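Local coordinates for mandelate racemase/muconate lactonizing protein (Paenibacillus sp., PDB 3V5C) that probably dehydrates galacturonate as a magnesium-dependent lyase with the enolase fold, at residues F137-L142 with R146-L151; E155-Y160 with S195-P200; K162-F167 with V335-I340. The protein carries 1 engineered substitution. One frame throughout, in Å; residues are numbered along the deposited sequence.

Contact 1 of 3, residues F137-L142 with R146-L151; sequences FDDLHL and RAAVAL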
loop_
_atom_site.group_PDB
_atom_site.type_symbol
_atom_site.label_atom_id
_atom_site.label_comp_id
_atom_site.label_asym_id
_atom_site.label_seq_id
_atom_site.Cartn_x
_atom_site.Cartn_y
_atom_site.Cartn_z
ATOM N N PHE A 137 -16.342 -6.395 -5.432
ATOM C CA PHE A 137 -17.667 -6.617 -6.016
ATOM C C PHE A 137 -18.278 -7.876 -5.418
ATOM O O PHE A 137 -18.565 -8.848 -6.131
ATOM C CB PHE A 137 -17.579 -6.819 -7.526
ATOM C CG PHE A 137 -17.147 -5.597 -8.318
ATOM C CD1 PHE A 137 -17.012 -4.328 -7.735
ATOM C CD2 PHE A 137 -16.934 -5.723 -9.682
ATOM C CE1 PHE A 137 -16.615 -3.219 -8.521
ATOM C CE2 PHE A 137 -16.554 -4.633 -10.460
ATOM C CZ PHE A 137 -16.399 -3.385 -9.889
ATOM N N ASP A 138 -18.489 -7.854 -4.111
ATOM C CA ASP A 138 -18.870 -9.059 -3.382
ATOM C C ASP A 138 -20.365 -9.340 -3.475
ATOM O O ASP A 138 -20.875 -10.296 -2.864
ATOM C CB ASP A 138 -18.445 -8.894 -1.935
ATOM C CG ASP A 138 -16.943 -8.690 -1.809
ATOM O OD1 ASP A 138 -16.193 -9.529 -2.366
ATOM O OD2 ASP A 138 -16.528 -7.709 -1.162
ATOM N N ASP A 139 -21.033 -8.506 -4.261
ATOM C CA ASP A 139 -22.485 -8.500 -4.416
ATOM C C ASP A 139 -22.950 -9.049 -5.755
ATOM O O ASP A 139 -24.143 -8.986 -6.046
ATOM C CB ASP A 139 -22.962 -7.059 -4.355
ATOM C CG ASP A 139 -22.299 -6.198 -5.420
ATOM O OD1 ASP A 139 -21.067 -6.065 -5.372
ATOM O OD2 ASP A 139 -22.998 -5.683 -6.315
ATOM N N LEU A 140 -22.039 -9.547 -6.587
ATOM C CA LEU A 140 -22.401 -9.839 -7.973
ATOM C C LEU A 140 -23.352 -11.029 -8.121
ATOM O O LEU A 140 -24.030 -11.143 -9.143
ATOM C CB LEU A 140 -21.162 -10.028 -8.845
ATOM C CG LEU A 140 -20.305 -8.783 -9.083
ATOM C CD1 LEU A 140 -19.148 -9.149 -9.986
ATOM C CD2 LEU A 140 -21.137 -7.684 -9.712
ATOM N N HIS A 141 -23.404 -11.892 -7.104
ATOM C CA HIS A 141 -24.299 -13.048 -7.117
ATOM C C HIS A 141 -25.730 -12.647 -6.781
ATOM O O HIS A 141 -26.648 -13.463 -6.911
ATOM C CB HIS A 141 -23.815 -14.104 -6.131
ATOM C CG HIS A 141 -23.804 -13.647 -4.710
ATOM N ND1 HIS A 141 -22.885 -12.737 -4.227
ATOM C CD2 HIS A 141 -24.576 -13.999 -3.654
ATOM C CE1 HIS A 141 -23.109 -12.534 -2.939
ATOM N NE2 HIS A 141 -24.128 -13.292 -2.566
ATOM N N LEU A 142 -25.915 -11.401 -6.348
ATOM C CA LEU A 142 -27.236 -10.872 -6.010
ATOM C C LEU A 142 -27.830 -10.031 -7.147
ATOM O O LEU A 142 -27.241 -9.036 -7.594
ATOM C CB LEU A 142 -27.172 -10.042 -4.724
ATOM C CG LEU A 142 -26.731 -10.802 -3.474
ATOM C CD1 LEU A 142 -26.582 -9.845 -2.294
ATOM C CD2 LEU A 142 -27.720 -11.941 -3.155
ATOM N N ARG A 146 -30.958 -3.569 -3.846
ATOM C CA ARG A 146 -31.022 -3.321 -2.412
ATOM C C ARG A 146 -30.304 -4.398 -1.599
ATOM O O ARG A 146 -29.627 -4.086 -0.619
ATOM C CB ARG A 146 -32.472 -3.162 -1.942
ATOM C CG ARG A 146 -33.187 -1.951 -2.540
ATOM C CD ARG A 146 -34.690 -2.191 -2.610
ATOM N NE ARG A 146 -34.968 -3.561 -3.031
ATOM C CZ ARG A 146 -35.428 -4.515 -2.225
ATOM N NH1 ARG A 146 -35.693 -4.250 -0.949
ATOM N NH2 ARG A 146 -35.631 -5.735 -2.700
ATOM N N ALA A 147 -30.474 -5.660 -1.993
ATOM C CA ALA A 147 -29.762 -6.773 -1.360
ATOM C C ALA A 147 -28.246 -6.547 -1.445
ATOM O O ALA A 147 -27.502 -6.779 -0.474
ATOM C CB ALA A 147 -30.128 -8.069 -2.028
ATOM N N ALA A 148 -27.807 -6.100 -2.613
ATOM C CA ALA A 148 -26.392 -5.820 -2.870
ATOM C C ALA A 148 -25.872 -4.731 -1.934
ATOM O O ALA A 148 -24.800 -4.879 -1.335
ATOM C CB ALA A 148 -26.197 -5.434 -4.320
ATOM N N VAL A 149 -26.636 -3.650 -1.784
ATOM C CA VAL A 149 -26.266 -2.572 -0.876
ATOM C C VAL A 149 -26.156 -3.087 0.558
ATOM O O VAL A 149 -25.184 -2.807 1.265
ATOM C CB VAL A 149 -27.285 -1.422 -0.914
ATOM C CG1 VAL A 149 -26.988 -0.403 0.164
ATOM C CG2 VAL A 149 -27.315 -0.774 -2.297
ATOM N N ALA A 150 -27.161 -3.841 1.000
ATOM C CA ALA A 150 -27.126 -4.428 2.336
ATOM C C ALA A 150 -25.874 -5.273 2.590
ATOM O O ALA A 150 -25.245 -5.171 3.637
ATOM C CB ALA A 150 -28.383 -5.271 2.570
ATOM N N LEU A 151 -25.534 -6.123 1.633
ATOM C CA LEU A 151 -24.363 -6.976 1.768
ATOM C C LEU A 151 -23.083 -6.147 1.889
ATOM O O LEU A 151 -22.246 -6.412 2.759
ATOM C CB LEU A 151 -24.287 -7.952 0.608
ATOM C CG LEU A 151 -23.158 -8.983 0.610
ATOM C CD1 LEU A 151 -23.545 -10.204 -0.216
ATOM C CD2 LEU A 151 -21.887 -8.385 0.069
#
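The carboxylate of Asp139 is gripped at both oxygens, OD1 by Arg173 and OD2 by Arg186, while its CB rests on Ala148 CB at 3.6 Å. With CG lodged between the backbone N and the carbonyl carbon (chi1 58°), OD2 also brushes that methyl, 3.8 Å from Ala148 CB. Leu151 fills the next position on this face of the helix and splits its branches. CD1 meets the imidazole of His141 obliquely, 3.6 Å from CE1, and touches Leu142 CD1 at 3.7 Å; CD2 lies 3.6 Å from Asp138 O. Leu142 turns the same CD1 over the helix backbone, 3.7 Å from Ala147 O, and its CG lies over one face of the His141 ring, toward the rim. Cutting Leu151 back to an alanine here would probably open a gap beside Leu142 CD1, His141 CE1 and Asp138 O, leaving the leucine and the imidazole freer to shift. Two overlapping type I turns, 137-140 and 139-142, shape the loop. It links strand 126-135 to helix 145-161 and folds back on that helix's first turns; helix 180-198 packs alongside, its Arg186 holding both Asp139 and Leu142 O, and Gly31 N binds Asp138 OD1.

Contact 2 of 3, residues E155-Y160 with S195-P200; sequences EAMQGY and SEVAGP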
loop_
_atom_site.group_PDB
_atom_site.type_symbol
_atom_site.label_atom_id
_atom_site.label_comp_id
_atom_site.label_asym_id
_atom_site.label_seq_id
_atom_site.Cartn_x
_atom_site.Cartn_y
_atom_site.Cartn_z
ATOM N N GLU A 155 -20.327 -5.605 5.011
ATOM C CA GLU A 155 -18.877 -5.759 4.887
ATOM C C GLU A 155 -18.168 -4.544 5.482
ATOM O O GLU A 155 -17.177 -4.687 6.207
ATOM C CB GLU A 155 -18.473 -5.999 3.424
ATOM C CG GLU A 155 -18.900 -7.368 2.911
ATOM C CD GLU A 155 -18.286 -7.731 1.589
ATOM O OE1 GLU A 155 -17.703 -6.820 0.937
ATOM O OE2 GLU A 155 -18.366 -8.925 1.199
ATOM N N ALA A 156 -18.693 -3.356 5.215
ATOM C CA ALA A 156 -18.128 -2.148 5.804
ATOM C C ALA A 156 -18.226 -2.229 7.323
ATOM O O ALA A 156 -17.282 -1.901 8.030
ATOM C CB ALA A 156 -18.817 -0.905 5.275
ATOM N N MET A 157 -19.367 -2.694 7.820
ATOM C CA MET A 157 -19.541 -2.807 9.259
ATOM C C MET A 157 -18.594 -3.837 9.886
ATOM O O MET A 157 -18.180 -3.657 11.036
ATOM C CB MET A 157 -21.008 -3.069 9.610
ATOM C CG MET A 157 -21.882 -1.849 9.376
ATOM S SD MET A 157 -21.130 -0.333 10.075
ATOM C CE MET A 157 -21.681 -0.405 11.786
ATOM N N GLN A 158 -18.247 -4.907 9.151
ATOM C CA GLN A 158 -17.232 -5.860 9.607
ATOM C C GLN A 158 -15.912 -5.132 9.861
ATOM O O GLN A 158 -15.278 -5.327 10.894
ATOM C CB GLN A 158 -17.007 -6.983 8.596
ATOM C CG GLN A 158 -18.192 -7.926 8.413
ATOM C CD GLN A 158 -18.051 -8.839 7.186
ATOM O OE1 GLN A 158 -16.939 -9.076 6.699
ATOM N NE2 GLN A 158 -19.186 -9.330 6.669
ATOM N N GLY A 159 -15.516 -4.279 8.918
ATOM C CA GLY A 159 -14.299 -3.508 9.095
ATOM C C GLY A 159 -14.417 -2.499 10.232
ATOM O O GLY A 159 -13.498 -2.335 11.038
ATOM N N TYR A 160 -15.578 -1.859 10.328
ATOM C CA TYR A 160 -15.800 -0.846 11.339
ATOM C C TYR A 160 -15.615 -1.444 12.732
ATOM O O TYR A 160 -14.996 -0.835 13.593
ATOM C CB TYR A 160 -17.219 -0.269 11.215
ATOM C CG TYR A 160 -17.472 0.949 12.080
ATOM C CD1 TYR A 160 -17.842 0.812 13.409
ATOM C CD2 TYR A 160 -17.353 2.235 11.559
ATOM C CE1 TYR A 160 -18.085 1.914 14.199
ATOM C CE2 TYR A 160 -17.588 3.347 12.341
ATOM C CZ TYR A 160 -17.953 3.177 13.669
ATOM O OH TYR A 160 -18.196 4.269 14.477
ATOM N N SER A 195 -21.574 5.042 2.646
ATOM C CA SER A 195 -21.548 6.379 3.235
ATOM C C SER A 195 -22.428 6.465 4.484
ATOM O O SER A 195 -22.037 7.048 5.498
ATOM C CB SER A 195 -22.009 7.410 2.208
ATOM O OG SER A 195 -22.138 8.696 2.787
ATOM N N GLU A 196 -23.610 5.875 4.399
ATOM C CA GLU A 196 -24.542 5.881 5.527
ATOM C C GLU A 196 -24.003 5.117 6.741
ATOM O O GLU A 196 -24.187 5.542 7.878
ATOM C CB GLU A 196 -25.915 5.359 5.072
ATOM C CG GLU A 196 -26.588 6.295 4.073
ATOM C CD GLU A 196 -27.620 5.615 3.181
ATOM O OE1 GLU A 196 -27.907 4.415 3.391
ATOM O OE2 GLU A 196 -28.144 6.291 2.263
ATOM N N VAL A 197 -23.334 3.997 6.482
ATOM C CA VAL A 197 -22.626 3.210 7.482
ATOM C C VAL A 197 -21.487 3.971 8.143
ATOM O O VAL A 197 -21.343 3.961 9.367
ATOM C CB VAL A 197 -21.941 1.992 6.811
ATOM C CG1 VAL A 197 -20.820 1.457 7.698
ATOM C CG2 VAL A 197 -22.938 0.925 6.452
ATOM N N ALA A 198 -20.649 4.596 7.318
ATOM C CA ALA A 198 -19.410 5.205 7.776
ATOM C C ALA A 198 -19.661 6.456 8.610
ATOM O O ALA A 198 -18.897 6.773 9.516
ATOM C CB ALA A 198 -18.500 5.528 6.573
ATOM N N GLY A 199 -20.737 7.167 8.309
ATOM C CA GLY A 199 -21.073 8.343 9.091
ATOM C C GLY A 199 -20.292 9.573 8.688
ATOM O O GLY A 199 -19.452 9.521 7.783
ATOM N N PRO A 200 -20.555 10.694 9.374
ATOM C CA PRO A 200 -20.057 12.017 8.987
ATOM C C PRO A 200 -18.539 12.197 9.065
ATOM O O PRO A 200 -18.018 13.091 8.396
ATOM C CB PRO A 200 -20.762 12.960 9.971
ATOM C CG PRO A 200 -21.107 12.123 11.130
ATOM C CD PRO A 200 -21.420 10.758 10.566
#
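Ala156 and Met157, neighbours on one helix, receive Val197 of the next, and the direct contact is apolar. Val197 CB is directed toward the first helix, and CG1, anti to the backbone N (chi1 160°), lies 3.9 Å from Ala156 CB. Met157 leaves its helix across the line to Val197, and the bends at chi2 and chi3 bring its end closer: the two side chains run antiparallel, one alongside the other, Met157 CG standing 3.9 Å from Val197 CG1 and 4.2 Å from Val197 CG2. The sulfur is modelled too near CG1 to be trusted, and its exact position is doubtful. Further apolar cover comes from Phe167 of strand 167-170, which touches both Ala156 and Ala198. Val197 also meets the side chain of Gln153.

Backbone bonds follow each helix and do not link the two segments. Tyr160 N bonds to Ala156 O at 2.9 Å, and Gly199 N to Ser195 O at 3.1 Å. Gly199 is the first residue to leave helical angles, with phi 81°, where a side chain would jam against the preceding carbonyl oxygen.

Polar and cation-pi interactions run to other parts of the chain: Gln158 OE1 accepts from Arg28, and Tyr160 forms a cation-pi pair with Arg165. Helices 145-161 and 180-198, on the outside of the barrel, therefore meet here through a few methyl and methylene groups, by apolar surface and not by directional bonds.

Contact 3 of 3, residues K162-F167 with V335-I340; sequences KGQRHF and VEYDDI
Gln164, buried, and Tyr337, partly so, make the inner half: NE2 of Gln164 comes within 3.2 Å of Tyr337 CD1 and 3.7 Å of its CG, meeting the ring obliquely. The two side chains cross at about a right angle, yet the amide and ring planes are only 21° apart. The bend of Gln164 at chi2 (-65°) swings its amide over to the tyrosine, and its side chain also packs on Cys130 and Asp132. These belong to strand 126-135, which lies between strands 167-170 and 335-337 in the parallel barrel of the enolase fold, so the glutamine spans a strand to reach the tyrosine. Before it, Gly163 closes helix 145-161 as the C-prime residue of a Schellman motif, Gln164 N bonding to Gly159 O and Gly163 N to Tyr160 O. Arg165 NH1 reaches Gln164 O at 2.9 Å from well above the carbonyl plane. The outer half is sparser. Lys162 is exposed, and its chain, bent at chi3, joins Asp339 in a salt bridge, NZ to OD2 2.7 Å, meeting the carboxylate on the anti side, 23° out of its plane. Lysine CD and CE run past the same oxygen, and Ala27 of strand 14-30 touches both residues.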
loop_
_atom_site.group_PDB
_atom_site.type_symbol
_atom_site.label_atom_id
_atom_site.label_comp_id
_atom_site.label_asym_id
_atom_site.label_seq_id
_atom_site.Cartn_x
_atom_site.Cartn_y
_atom_site.Cartn_z
ATOM N N LYS A 162 -13.724 -3.768 13.551
ATOM C CA LYS A 162 -12.296 -3.995 13.770
ATOM C C LYS A 162 -11.464 -2.707 13.720
ATOM O O LYS A 162 -10.243 -2.751 13.529
ATOM C CB LYS A 162 -11.768 -5.031 12.770
ATOM C CG LYS A 162 -12.428 -6.411 12.910
ATOM C CD LYS A 162 -11.775 -7.460 11.998
ATOM C CE LYS A 162 -12.192 -7.281 10.541
ATOM N NZ LYS A 162 -11.734 -8.444 9.704
ATOM N N GLY A 163 -12.119 -1.566 13.902
ATOM C CA GLY A 163 -11.428 -0.297 14.035
ATOM C C GLY A 163 -11.351 0.564 12.788
ATOM O O GLY A 163 -10.784 1.653 12.840
ATOM N N GLN A 164 -11.902 0.099 11.671
ATOM C CA GLN A 164 -11.827 0.879 10.427
ATOM C C GLN A 164 -12.874 1.997 10.444
ATOM O O GLN A 164 -14.002 1.772 10.897
ATOM C CB GLN A 164 -12.044 -0.005 9.195
ATOM C CG GLN A 164 -10.983 -1.096 8.989
ATOM C CD GLN A 164 -9.590 -0.548 8.704
ATOM O OE1 GLN A 164 -9.433 0.537 8.134
ATOM N NE2 GLN A 164 -8.570 -1.303 9.106
ATOM N N ARG A 165 -12.503 3.187 9.971
ATOM C CA ARG A 165 -13.432 4.315 9.893
ATOM C C ARG A 165 -13.551 4.888 8.477
ATOM O O ARG A 165 -14.475 5.652 8.171
ATOM C CB ARG A 165 -13.007 5.423 10.870
ATOM C CG ARG A 165 -13.069 4.998 12.344
ATOM C CD ARG A 165 -14.516 4.753 12.789
ATOM N NE ARG A 165 -14.625 4.346 14.197
ATOM C CZ ARG A 165 -14.657 3.079 14.611
ATOM N NH1 ARG A 165 -14.569 2.073 13.737
ATOM N NH2 ARG A 165 -14.776 2.808 15.911
ATOM N N HIS A 166 -12.592 4.525 7.631
ATOM C CA HIS A 166 -12.509 5.036 6.263
ATOM C C HIS A 166 -12.497 3.874 5.310
ATOM O O HIS A 166 -11.902 2.831 5.611
ATOM C CB HIS A 166 -11.223 5.845 6.126
ATOM C CG HIS A 166 -11.024 6.798 7.256
ATOM N ND1 HIS A 166 -11.911 7.818 7.523
ATOM C CD2 HIS A 166 -10.069 6.868 8.214
ATOM C CE1 HIS A 166 -11.507 8.484 8.588
ATOM N NE2 HIS A 166 -10.386 7.937 9.021
ATOM N N PHE A 167 -13.120 4.061 4.147
ATOM C CA PHE A 167 -13.406 2.924 3.278
ATOM C C PHE A 167 -13.188 3.235 1.810
ATOM O O PHE A 167 -13.627 4.270 1.328
ATOM C CB PHE A 167 -14.852 2.460 3.494
ATOM C CG PHE A 167 -15.145 2.049 4.911
ATOM C CD1 PHE A 167 -15.596 2.983 5.838
ATOM C CD2 PHE A 167 -14.939 0.735 5.319
ATOM C CE1 PHE A 167 -15.854 2.602 7.183
ATOM C CE2 PHE A 167 -15.192 0.347 6.648
ATOM C CZ PHE A 167 -15.646 1.283 7.573
ATOM N N VAL A 335 -2.490 4.473 5.063
ATOM C CA VAL A 335 -2.089 3.095 4.825
ATOM C C VAL A 335 -3.292 2.343 4.209
ATOM O O VAL A 335 -4.390 2.357 4.761
ATOM C CB VAL A 335 -1.665 2.440 6.154
ATOM C CG1 VAL A 335 -1.456 0.938 5.980
ATOM C CG2 VAL A 335 -0.392 3.095 6.667
ATOM N N GLU A 336 -3.084 1.692 3.064
ATOM C CA GLU A 336 -4.130 0.876 2.436
ATOM C C GLU A 336 -4.179 -0.484 3.139
ATOM O O GLU A 336 -3.257 -1.293 3.003
ATOM C CB GLU A 336 -3.842 0.719 0.931
ATOM C CG GLU A 336 -4.881 -0.103 0.211
ATOM C CD GLU A 336 -4.828 0.000 -1.299
ATOM O OE1 GLU A 336 -3.831 0.520 -1.852
ATOM O OE2 GLU A 336 -5.800 -0.466 -1.947
ATOM N N TYR A 337 -5.255 -0.735 3.896
ATOM C CA TYR A 337 -5.313 -1.883 4.815
ATOM C C TYR A 337 -6.226 -3.022 4.351
ATOM O O TYR A 337 -7.410 -2.797 4.060
ATOM C CB TYR A 337 -5.741 -1.436 6.218
ATOM C CG TYR A 337 -5.577 -2.520 7.242
ATOM C CD1 TYR A 337 -6.629 -3.381 7.547
ATOM C CD2 TYR A 337 -4.363 -2.716 7.889
ATOM C CE1 TYR A 337 -6.479 -4.387 8.478
ATOM C CE2 TYR A 337 -4.204 -3.719 8.829
ATOM C CZ TYR A 337 -5.270 -4.555 9.115
ATOM O OH TYR A 337 -5.130 -5.565 10.051
ATOM N N ASP A 338 -5.647 -4.222 4.289
ATOM C CA ASP A 338 -6.349 -5.480 4.041
ATOM C C ASP A 338 -6.056 -6.363 5.260
ATOM O O ASP A 338 -4.904 -6.490 5.671
ATOM C CB ASP A 338 -5.780 -6.118 2.762
ATOM C CG ASP A 338 -6.722 -7.118 2.105
ATOM O OD1 ASP A 338 -7.929 -7.171 2.455
ATOM O OD2 ASP A 338 -6.233 -7.842 1.199
ATOM N N ASP A 339 -7.091 -6.960 5.853
ATOM C CA ASP A 339 -6.922 -7.771 7.055
ATOM C C ASP A 339 -6.445 -9.175 6.683
ATOM O O ASP A 339 -7.221 -10.000 6.207
ATOM C CB ASP A 339 -8.240 -7.853 7.820
ATOM C CG ASP A 339 -8.100 -8.532 9.166
ATOM O OD1 ASP A 339 -7.045 -9.134 9.463
ATOM O OD2 ASP A 339 -9.068 -8.475 9.952
ATOM N N ILE A 340 -5.157 -9.429 6.885
ATOM C CA ILE A 340 -4.536 -10.664 6.428
ATOM C C ILE A 340 -3.751 -11.331 7.533
ATOM O O ILE A 340 -3.107 -10.667 8.340
ATOM C CB ILE A 340 -3.575 -10.386 5.254
ATOM C CG1 ILE A 340 -4.371 -9.828 4.072
ATOM C CG2 ILE A 340 -2.858 -11.669 4.826
ATOM C CD1 ILE A 340 -3.503 -9.183 2.992
#

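How the contacts relate
All three contacts lie on the same side of the chain's centre, and each draws at least one segment from the chain between residues 137 and 167. Contact 1 comes first, at the start of helix 145-161; contact 2 uses the later turns of that helix, their centres about 15 Å apart; contact 3 begins just beyond the helix's end, its centre about 11 Å from that of contact 2 and about 20 Å from that of contact 1. Contacts 1 and 2 meet where Asp138 OD2 lies 2.6 Å from Glu155 OE1, a closeness consistent with a proton shared between the two carboxylates. Segments of contacts 2 and 3 alternate along the chain, within the barrel-type domain. Helix 145-161 is thereby tied successively to its preceding loop, helix 180-198 and, through the loop that follows, strand 335-337.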